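Local coordinates for spindle assembly abnormal protein 6 homolog (Drosophila melanogaster, PDB 5AL7) that forms the central scaffold of the centriole, its homodimers joining into the cartwheel that sets ninefold symmetry, at residues C111-R123 with V133-S145. The protein carries 1 engineered substitution. Sequence-based numbering, arbitrary orientation.
With NO3 (nitrate ion), chain C.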
ATOM      1  N   CYS A 111     -22.370   5.777  16.148  1.00 26.73           N
ATOM      2  CA  CYS A 111     -21.934   4.389  16.042  1.00 25.78           C
ATOM      3  C   CYS A 111     -20.543   4.237  16.638  1.00 34.25           C
ATOM      4  O   CYS A 111     -20.217   3.198  17.203  1.00 44.60           O
ATOM      5  CB  CYS A 111     -21.923   3.923  14.597  1.00 24.11           C
ATOM      6  SG  CYS A 111     -23.541   3.617  13.933  1.00 43.86           S
ATOM      7  N   GLN A 112     -19.717   5.268  16.503  1.00 42.52           N
ATOM      8  CA  GLN A 112     -18.417   5.252  17.160  1.00 53.76           C
ATOM      9  C   GLN A 112     -18.560   5.260  18.687  1.00 53.40           C
ATOM     10  O   GLN A 112     -17.985   4.417  19.375  1.00 51.33           O
ATOM     11  CB  GLN A 112     -17.570   6.441  16.713  1.00 62.75           C
ATOM     12  CG  GLN A 112     -16.843   6.229  15.402  1.00 73.53           C
ATOM     13  CD  GLN A 112     -15.987   7.420  15.019  1.00 75.80           C
ATOM     14  OE1 GLN A 112     -16.327   8.174  14.107  1.00 82.43           O
ATOM     15  NE2 GLN A 112     -14.883   7.615  15.740  1.00 66.36           N
ATOM     16  N   SER A 113     -19.344   6.198  19.210  1.00 51.13           N
ATOM     17  CA  SER A 113     -19.507   6.343  20.658  1.00 44.50           C
ATOM     18  C   SER A 113     -20.251   5.173  21.295  1.00 45.08           C
ATOM     19  O   SER A 113     -20.172   4.970  22.506  1.00 51.11           O
ATOM     20  CB  SER A 113     -20.243   7.640  20.981  1.00 40.71           C
ATOM     21  OG  SER A 113     -21.453   7.720  20.251  1.00 47.58           O
ATOM     22  N   GLY A 114     -20.987   4.428  20.477  1.00 42.32           N
ATOM     23  CA  GLY A 114     -21.742   3.281  20.942  1.00 40.92           C
ATOM     24  C   GLY A 114     -23.225   3.558  21.114  1.00 47.34           C
ATOM     25  O   GLY A 114     -24.012   2.649  21.431  1.00 32.91           O
ATOM     26  N   LYS A 115     -23.610   4.813  20.888  1.00 46.41           N
ATOM     27  CA  LYS A 115     -25.010   5.217  20.995  1.00 40.11           C
ATOM     28  C   LYS A 115     -25.831   4.499  19.929  1.00 40.84           C
ATOM     29  O   LYS A 115     -27.036   4.282  20.097  1.00 36.86           O
ATOM     30  CB  LYS A 115     -25.159   6.731  20.844  1.00 33.57           C
ATOM     31  CG  LYS A 115     -24.272   7.555  21.768  1.00 47.24           C
ATOM     32  CD  LYS A 115     -24.705   7.457  23.224  1.00 68.69           C
ATOM     33  CE  LYS A 115     -23.650   8.039  24.161  1.00 81.85           C
ATOM     34  NZ  LYS A 115     -22.431   7.180  24.269  1.00 85.26           N
ATOM     35  N   LEU A 116     -25.167   4.144  18.829  1.00 36.13           N
ATOM     36  CA  LEU A 116     -25.802   3.397  17.756  1.00 27.54           C
ATOM     37  C   LEU A 116     -24.959   2.198  17.353  1.00 28.75           C
ATOM     38  O   LEU A 116     -23.811   2.047  17.778  1.00 28.48           O
ATOM     39  CB  LEU A 116     -26.043   4.287  16.544  1.00 37.17           C
ATOM     40  CG  LEU A 116     -27.135   5.353  16.614  1.00 37.67           C
ATOM     41  CD1 LEU A 116     -27.186   6.153  15.300  1.00 27.04           C
ATOM     42  CD2 LEU A 116     -28.489   4.716  16.934  1.00 34.92           C
ATOM     43  N   GLU A 117     -25.548   1.334  16.537  1.00 25.47           N
ATOM     44  CA  GLU A 117     -24.858   0.167  16.023  1.00 24.62           C
ATOM     45  C   GLU A 117     -24.940   0.138  14.506  1.00 26.78           C
ATOM     46  O   GLU A 117     -25.997   0.365  13.938  1.00 29.58           O
ATOM     47  CB  GLU A 117     -25.464  -1.109  16.593  1.00 27.17           C
ATOM     48  CG  GLU A 117     -25.078  -1.384  18.020  1.00 37.74           C
ATOM     49  CD  GLU A 117     -25.276  -2.834  18.384  1.00 56.79           C
ATOM     50  OE1 GLU A 117     -25.983  -3.536  17.623  1.00 54.88           O
ATOM     51  OE2 GLU A 117     -24.732  -3.268  19.424  1.00 66.75           O
ATOM     52  N   LEU A 118     -23.825  -0.151  13.848  1.00 33.16           N
ATOM     53  CA  LEU A 118     -23.818  -0.257  12.397  1.00 27.86           C
ATOM     54  C   LEU A 118     -23.970  -1.717  11.984  1.00 26.19           C
ATOM     55  O   LEU A 118     -23.167  -2.571  12.373  1.00 30.67           O
ATOM     56  CB  LEU A 118     -22.532   0.324  11.828  1.00 20.97           C
ATOM     57  CG  LEU A 118     -22.514   0.598  10.334  1.00 20.21           C
ATOM     58  CD1 LEU A 118     -23.289   1.859  10.017  1.00 22.23           C
ATOM     59  CD2 LEU A 118     -21.079   0.717   9.878  1.00 27.95           C
ATOM     60  N   HIS A 119     -25.032  -2.003  11.240  1.00 23.34           N
ATOM     61  CA  HIS A 119     -25.312  -3.348  10.752  1.00 29.32           C
ATOM     62  C   HIS A 119     -25.112  -3.444   9.242  1.00 34.87           C
ATOM     63  O   HIS A 119     -25.319  -2.492   8.503  1.00 40.97           O
ATOM     64  CB  HIS A 119     -26.742  -3.771  11.085  1.00 25.07           C
ATOM     65  CG  HIS A 119     -26.966  -4.091  12.528  1.00 37.64           C
ATOM     66  ND1 HIS A 119     -27.269  -5.362  12.967  1.00 35.24           N
ATOM     67  CD2 HIS A 119     -26.962  -3.302  13.630  1.00 46.18           C
ATOM     68  CE1 HIS A 119     -27.429  -5.344  14.279  1.00 30.67           C
ATOM     69  NE2 HIS A 119     -27.257  -4.107  14.706  1.00 40.30           N
ATOM     70  N   LEU A 120     -24.727  -4.628   8.803  1.00 31.85           N
ATOM     71  CA  LEU A 120     -24.597  -4.976   7.411  1.00 20.87           C
ATOM     72  C   LEU A 120     -25.443  -6.216   7.154  1.00 21.84           C
ATOM     73  O   LEU A 120     -25.018  -7.333   7.418  1.00 22.36           O
ATOM     74  CB  LEU A 120     -23.136  -5.202   7.056  1.00 20.46           C
ATOM     75  CG  LEU A 120     -22.873  -5.219   5.554  1.00 32.40           C
ATOM     76  CD1 LEU A 120     -23.100  -3.868   4.976  1.00 22.73           C
ATOM     77  CD2 LEU A 120     -21.449  -5.674   5.287  1.00 39.82           C
ATOM     78  N   THR A 121     -26.679  -5.994   6.731  1.00 23.65           N
ATOM     79  CA  THR A 121     -27.643  -7.075   6.573  1.00 31.57           C
ATOM     80  C   THR A 121     -27.751  -7.603   5.147  1.00 37.41           C
ATOM     81  O   THR A 121     -27.846  -6.842   4.204  1.00 38.86           O
ATOM     82  CB  THR A 121     -29.041  -6.625   7.031  1.00 24.19           C
ATOM     83  OG1 THR A 121     -28.913  -5.882   8.246  1.00 35.36           O
ATOM     84  CG2 THR A 121     -29.942  -7.821   7.280  1.00 34.40           C
ATOM     85  N   THR A 122     -27.795  -8.916   4.996  1.00 40.85           N
ATOM     86  CA  THR A 122     -28.028  -9.469   3.685  1.00 29.63           C
ATOM     87  C   THR A 122     -29.475  -9.228   3.329  1.00 37.21           C
ATOM     88  O   THR A 122     -30.374  -9.456   4.138  1.00 55.04           O
ATOM     89  CB  THR A 122     -27.719 -10.970   3.614  1.00 27.74           C
ATOM     90  OG1 THR A 122     -26.309 -11.172   3.773  1.00 34.37           O
ATOM     91  CG2 THR A 122     -28.148 -11.532   2.276  1.00 29.33           C
ATOM     92  N   ARG A 123     -29.687  -8.716   2.127  1.00 46.60           N
ATOM     93  CA  ARG A 123     -31.018  -8.519   1.597  1.00 54.43           C
ATOM     94  C   ARG A 123     -31.664  -9.880   1.325  1.00 68.64           C
ATOM     95  O   ARG A 123     -31.043 -10.763   0.734  1.00 75.14           O
ATOM     96  CB  ARG A 123     -30.958  -7.670   0.324  1.00 57.02           C
ATOM     97  CG  ARG A 123     -32.273  -7.009  -0.031  1.00 75.28           C
ATOM     98  CD  ARG A 123     -32.139  -5.994  -1.151  1.00 86.72           C
ATOM     99  NE  ARG A 123     -31.220  -4.904  -0.827  1.00100.58           N
ATOM    100  CZ  ARG A 123     -30.917  -3.902  -1.654  1.00108.88           C
ATOM    101  NH1 ARG A 123     -31.448  -3.846  -2.869  1.00111.58           N
ATOM    102  NH2 ARG A 123     -30.074  -2.953  -1.267  1.00109.91           N
ATOM    103  N   VAL A 133     -28.704  -4.968  -8.033  1.00101.77           N
ATOM    104  CA  VAL A 133     -27.260  -4.767  -7.937  1.00 98.78           C
ATOM    105  C   VAL A 133     -26.771  -4.839  -6.489  1.00 88.91           C
ATOM    106  O   VAL A 133     -25.718  -5.416  -6.201  1.00 84.30           O
ATOM    107  CB  VAL A 133     -26.849  -3.405  -8.537  1.00 93.55           C
ATOM    108  CG1 VAL A 133     -25.331  -3.290  -8.593  1.00 87.11           C
ATOM    109  CG2 VAL A 133     -27.451  -3.235  -9.921  1.00 90.77           C
ATOM    110  N   HIS A 134     -27.541  -4.238  -5.590  1.00 84.46           N
ATOM    111  CA  HIS A 134     -27.210  -4.206  -4.172  1.00 77.88           C
ATOM    112  C   HIS A 134     -27.699  -5.459  -3.435  1.00 68.40           C
ATOM    113  O   HIS A 134     -28.887  -5.777  -3.445  1.00 75.68           O
ATOM    114  CB  HIS A 134     -27.777  -2.934  -3.538  1.00 88.05           C
ATOM    115  CG  HIS A 134     -27.493  -1.690  -4.327  1.00108.37           C
ATOM    116  ND1 HIS A 134     -26.230  -1.143  -4.428  1.00110.43           N
ATOM    117  CD2 HIS A 134     -28.308  -0.887  -5.054  1.00112.40           C
ATOM    118  CE1 HIS A 134     -26.279  -0.058  -5.181  1.00106.69           C
ATOM    119  NE2 HIS A 134     -27.528   0.119  -5.573  1.00109.26           N
ATOM    120  N   ASP A 135     -26.764  -6.193  -2.840  1.00 50.64           N
ATOM    121  CA  ASP A 135     -27.084  -7.417  -2.120  1.00 47.74           C
ATOM    122  C   ASP A 135     -27.106  -7.234  -0.601  1.00 45.40           C
ATOM    123  O   ASP A 135     -27.354  -8.188   0.138  1.00 41.46           O
ATOM    124  CB  ASP A 135     -26.076  -8.516  -2.476  1.00 56.73           C
ATOM    125  CG  ASP A 135     -26.348  -9.139  -3.829  1.00 80.58           C
ATOM    126  OD1 ASP A 135     -27.431  -8.870  -4.402  1.00 91.74           O
ATOM    127  OD2 ASP A 135     -25.485  -9.904  -4.315  1.00 83.22           O
ATOM    128  N   TYR A 136     -26.827  -6.020  -0.132  1.00 39.08           N
ATOM    129  CA  TYR A 136     -26.812  -5.759   1.305  1.00 28.24           C
ATOM    130  C   TYR A 136     -27.533  -4.463   1.689  1.00 24.72           C
ATOM    131  O   TYR A 136     -27.929  -3.688   0.842  1.00 26.20           O
ATOM    132  CB  TYR A 136     -25.370  -5.725   1.809  1.00 22.85           C
ATOM    133  CG  TYR A 136     -24.551  -6.911   1.352  1.00 53.61           C
ATOM    134  CD1 TYR A 136     -24.662  -8.140   1.984  1.00 68.17           C
ATOM    135  CD2 TYR A 136     -23.695  -6.811   0.262  1.00 55.49           C
ATOM    136  CE1 TYR A 136     -23.925  -9.228   1.560  1.00 65.02           C
ATOM    137  CE2 TYR A 136     -22.960  -7.886  -0.170  1.00 57.96           C
ATOM    138  CZ  TYR A 136     -23.075  -9.096   0.482  1.00 68.04           C
ATOM    139  OH  TYR A 136     -22.340 -10.183   0.051  1.00 81.36           O
ATOM    140  N   TYR A 137     -27.690  -4.253   2.989  1.00 23.08           N
ATOM    141  CA  TYR A 137     -28.228  -3.033   3.552  1.00 24.38           C
ATOM    142  C   TYR A 137     -27.269  -2.581   4.628  1.00 36.24           C
ATOM    143  O   TYR A 137     -26.836  -3.381   5.464  1.00 46.66           O
ATOM    144  CB  TYR A 137     -29.615  -3.243   4.154  1.00 33.93           C
ATOM    145  CG  TYR A 137     -30.744  -3.289   3.154  1.00 36.69           C
ATOM    146  CD1 TYR A 137     -31.022  -2.208   2.318  1.00 33.98           C
ATOM    147  CD2 TYR A 137     -31.541  -4.417   3.052  1.00 42.48           C
ATOM    148  CE1 TYR A 137     -32.063  -2.264   1.407  1.00 41.73           C
ATOM    149  CE2 TYR A 137     -32.583  -4.481   2.153  1.00 43.03           C
ATOM    150  CZ  TYR A 137     -32.844  -3.415   1.332  1.00 52.22           C
ATOM    151  OH  TYR A 137     -33.898  -3.526   0.445  1.00 65.28           O
ATOM    152  N   LEU A 138     -26.878  -1.318   4.567  1.00 31.63           N
ATOM    153  CA  LEU A 138     -26.097  -0.717   5.631  1.00 32.88           C
ATOM    154  C   LEU A 138     -27.049   0.024   6.548  1.00 36.44           C
ATOM    155  O   LEU A 138     -27.613   1.041   6.162  1.00 41.84           O
ATOM    156  CB  LEU A 138     -25.033   0.217   5.075  1.00 24.74           C
ATOM    157  CG  LEU A 138     -24.069   0.767   6.120  1.00 25.27           C
ATOM    158  CD1 LEU A 138     -23.197  -0.325   6.730  1.00 19.37           C
ATOM    159  CD2 LEU A 138     -23.236   1.871   5.520  1.00 20.91           C
ATOM    160  N   GLN A 139     -27.253  -0.512   7.748  1.00 34.17           N
ATOM    161  CA  GLN A 139     -28.281  -0.013   8.644  1.00 27.73           C
ATOM    162  C   GLN A 139     -27.741   0.610   9.919  1.00 30.63           C
ATOM    163  O   GLN A 139     -26.797   0.119  10.518  1.00 31.65           O
ATOM    164  CB  GLN A 139     -29.228  -1.147   8.994  1.00 22.54           C
ATOM    165  CG  GLN A 139     -29.934  -1.676   7.785  1.00 25.23           C
ATOM    166  CD  GLN A 139     -30.814  -2.844   8.097  1.00 23.90           C
ATOM    167  OE1 GLN A 139     -30.373  -3.825   8.683  1.00 39.58           O
ATOM    168  NE2 GLN A 139     -32.073  -2.749   7.710  1.00 24.98           N
ATOM    169  N   PHE A 140     -28.380   1.693  10.336  1.00 35.29           N
ATOM    170  CA  PHE A 140     -28.049   2.375  11.571  1.00 31.66           C
ATOM    171  C   PHE A 140     -29.121   2.007  12.589  1.00 37.35           C
ATOM    172  O   PHE A 140     -30.250   2.506  12.505  1.00 40.60           O
ATOM    173  CB  PHE A 140     -27.987   3.879  11.349  1.00 23.48           C
ATOM    174  CG  PHE A 140     -26.905   4.305  10.410  1.00 22.77           C
ATOM    175  CD1 PHE A 140     -27.036   4.103   9.040  1.00 22.32           C
ATOM    176  CD2 PHE A 140     -25.761   4.932  10.888  1.00 25.32           C
ATOM    177  CE1 PHE A 140     -26.033   4.492   8.165  1.00 21.85           C
ATOM    178  CE2 PHE A 140     -24.755   5.328  10.026  1.00 24.31           C
ATOM    179  CZ  PHE A 140     -24.890   5.108   8.660  1.00 21.82           C
ATOM    180  N   VAL A 141     -28.779   1.109  13.516  1.00 30.67           N
ATOM    181  CA  VAL A 141     -29.741   0.543  14.459  1.00 25.24           C
ATOM    182  C   VAL A 141     -29.545   1.048  15.888  1.00 37.21           C
ATOM    183  O   VAL A 141     -28.429   1.058  16.395  1.00 49.31           O
ATOM    184  CB  VAL A 141     -29.673  -0.990  14.456  1.00 25.11           C
ATOM    185  CG1 VAL A 141     -30.707  -1.554  15.375  1.00 38.92           C
ATOM    186  CG2 VAL A 141     -29.895  -1.529  13.049  1.00 24.40           C
ATOM    187  N   GLU A 142     -30.639   1.496  16.509  1.00 34.69           N
ATOM    188  CA  GLU A 142     -30.700   1.899  17.920  1.00 41.39           C
ATOM    189  C   GLU A 142     -31.230   0.752  18.771  1.00 40.51           C
ATOM    190  O   GLU A 142     -32.372   0.319  18.599  1.00 38.09           O
ATOM    191  CB  GLU A 142     -31.603   3.120  18.099  1.00 30.23           C
ATOM    192  CG  GLU A 142     -31.576   3.744  19.496  1.00 32.04           C
ATOM    193  CD  GLU A 142     -32.770   4.669  19.764  1.00 45.10           C
ATOM    194  OE1 GLU A 142     -33.306   5.261  18.806  1.00 33.23           O
ATOM    195  OE2 GLU A 142     -33.163   4.823  20.942  1.00 59.86           O
ATOM    196  N   ILE A 143     -30.399   0.251  19.679  1.00 34.92           N
ATOM    197  CA  ILE A 143     -30.822  -0.832  20.557  1.00 36.99           C
ATOM    198  C   ILE A 143     -31.715  -0.269  21.637  1.00 36.67           C
ATOM    199  O   ILE A 143     -31.331   0.683  22.315  1.00 34.62           O
ATOM    200  CB  ILE A 143     -29.633  -1.576  21.207  1.00 39.87           C
ATOM    201  CG1 ILE A 143     -28.617  -2.008  20.138  1.00 42.21           C
ATOM    202  CG2 ILE A 143     -30.128  -2.742  22.088  1.00 33.66           C
ATOM    203  CD1 ILE A 143     -29.202  -2.867  19.017  1.00 29.28           C
ATOM    204  N   ARG A 144     -32.910  -0.842  21.773  1.00 38.17           N
ATOM    205  CA  ARG A 144     -33.907  -0.354  22.710  1.00 36.59           C
ATOM    206  C   ARG A 144     -34.455  -1.459  23.619  1.00 44.81           C
ATOM    207  O   ARG A 144     -34.278  -2.645  23.341  1.00 37.84           O
ATOM    208  CB  ARG A 144     -35.041   0.311  21.936  1.00 36.43           C
ATOM    209  CG  ARG A 144     -34.625   1.613  21.276  1.00 35.51           C
ATOM    210  CD  ARG A 144     -35.771   2.268  20.527  1.00 40.42           C
ATOM    211  NE  ARG A 144     -36.941   2.457  21.382  1.00 47.00           N
ATOM    212  CZ  ARG A 144     -37.137   3.522  22.151  1.00 39.48           C
ATOM    213  NH1 ARG A 144     -36.229   4.484  22.190  1.00 39.21           N
ATOM    214  NH2 ARG A 144     -38.228   3.612  22.897  1.00 41.95           N
ATOM    215  N   SER A 145     -35.122  -1.058  24.701  1.00 47.06           N
ATOM    216  CA  SER A 145     -35.672  -2.002  25.678  1.00 42.48           C
ATOM    217  C   SER A 145     -37.088  -2.424  25.317  1.00 43.06           C
ATOM    218  O   SER A 145     -37.667  -3.265  25.994  1.00 48.59           O
ATOM    219  CB  SER A 145     -35.634  -1.432  27.104  1.00 44.95           C
ATOM    220  OG  SER A 145     -36.410  -0.260  27.224  1.00 54.56           O
TER
HETATM  221  N   NO3 C 500     -38.290   6.520  24.232  1.00102.19           N
HETATM  222  O1  NO3 C 500     -38.585   5.949  25.326  1.00 95.46           O
HETATM  223  O2  NO3 C 500     -39.165   6.637  23.318  1.00105.23           O
HETATM  224  O3  NO3 C 500     -37.120   6.979  24.049  1.00 95.41           O
HETATM  225  O   HOH W   1     -27.351   1.506  20.300  1.00 34.27           O
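The guanidinium of Arg-123 lies flat on the ring of Tyr-137, the planes 23° apart and Arg-123 CZ 4.0 Å from the ring centroid, in an off-centre cation-pi stack. A bend at chi3 (-60°) turns the otherwise extended arginine chain over the phenol, while NH2 reaches the carbonyl of Tyr-136 (NH2 to O 3.1 Å) and NH1 pairs with Glu-132. Without the phenol, as with an alanine here, the guanidinium would probably lose its stacking partner, its already poorly ordered chain freer to turn. Beside Tyr-137, Thr-121 OG1 donates to Gln-139 OE1 at 2.6 Å, from above the amide plane, and His-119 CD2 packs on Val-141 CG2 (3.5 Å) while its NE2 donates to Glu-117 OE1.

On the other face Leu-118, Leu-120, Leu-138 and Phe-140 form an apolar patch, with Thr-122 and Tyr-136 at its end. Leu-118 CD1 sits over the Phe-140 ring, 3.9 Å from its centroid, and Leu-138 CD1 fits between Leu-118 and Leu-120. Met-107 and Leu-108 of helix 97-113 cover Phe-140. Six backbone hydrogen bonds, two each in the pairs Glu-117/Val-141, His-119/Gln-139 and Thr-121/Tyr-137, fix this register. Strands 117-122 and 136-142 thus form an antiparallel, two-faced pair within the XRCC4-like beta-sheet of the SAS-6 N-terminal domain.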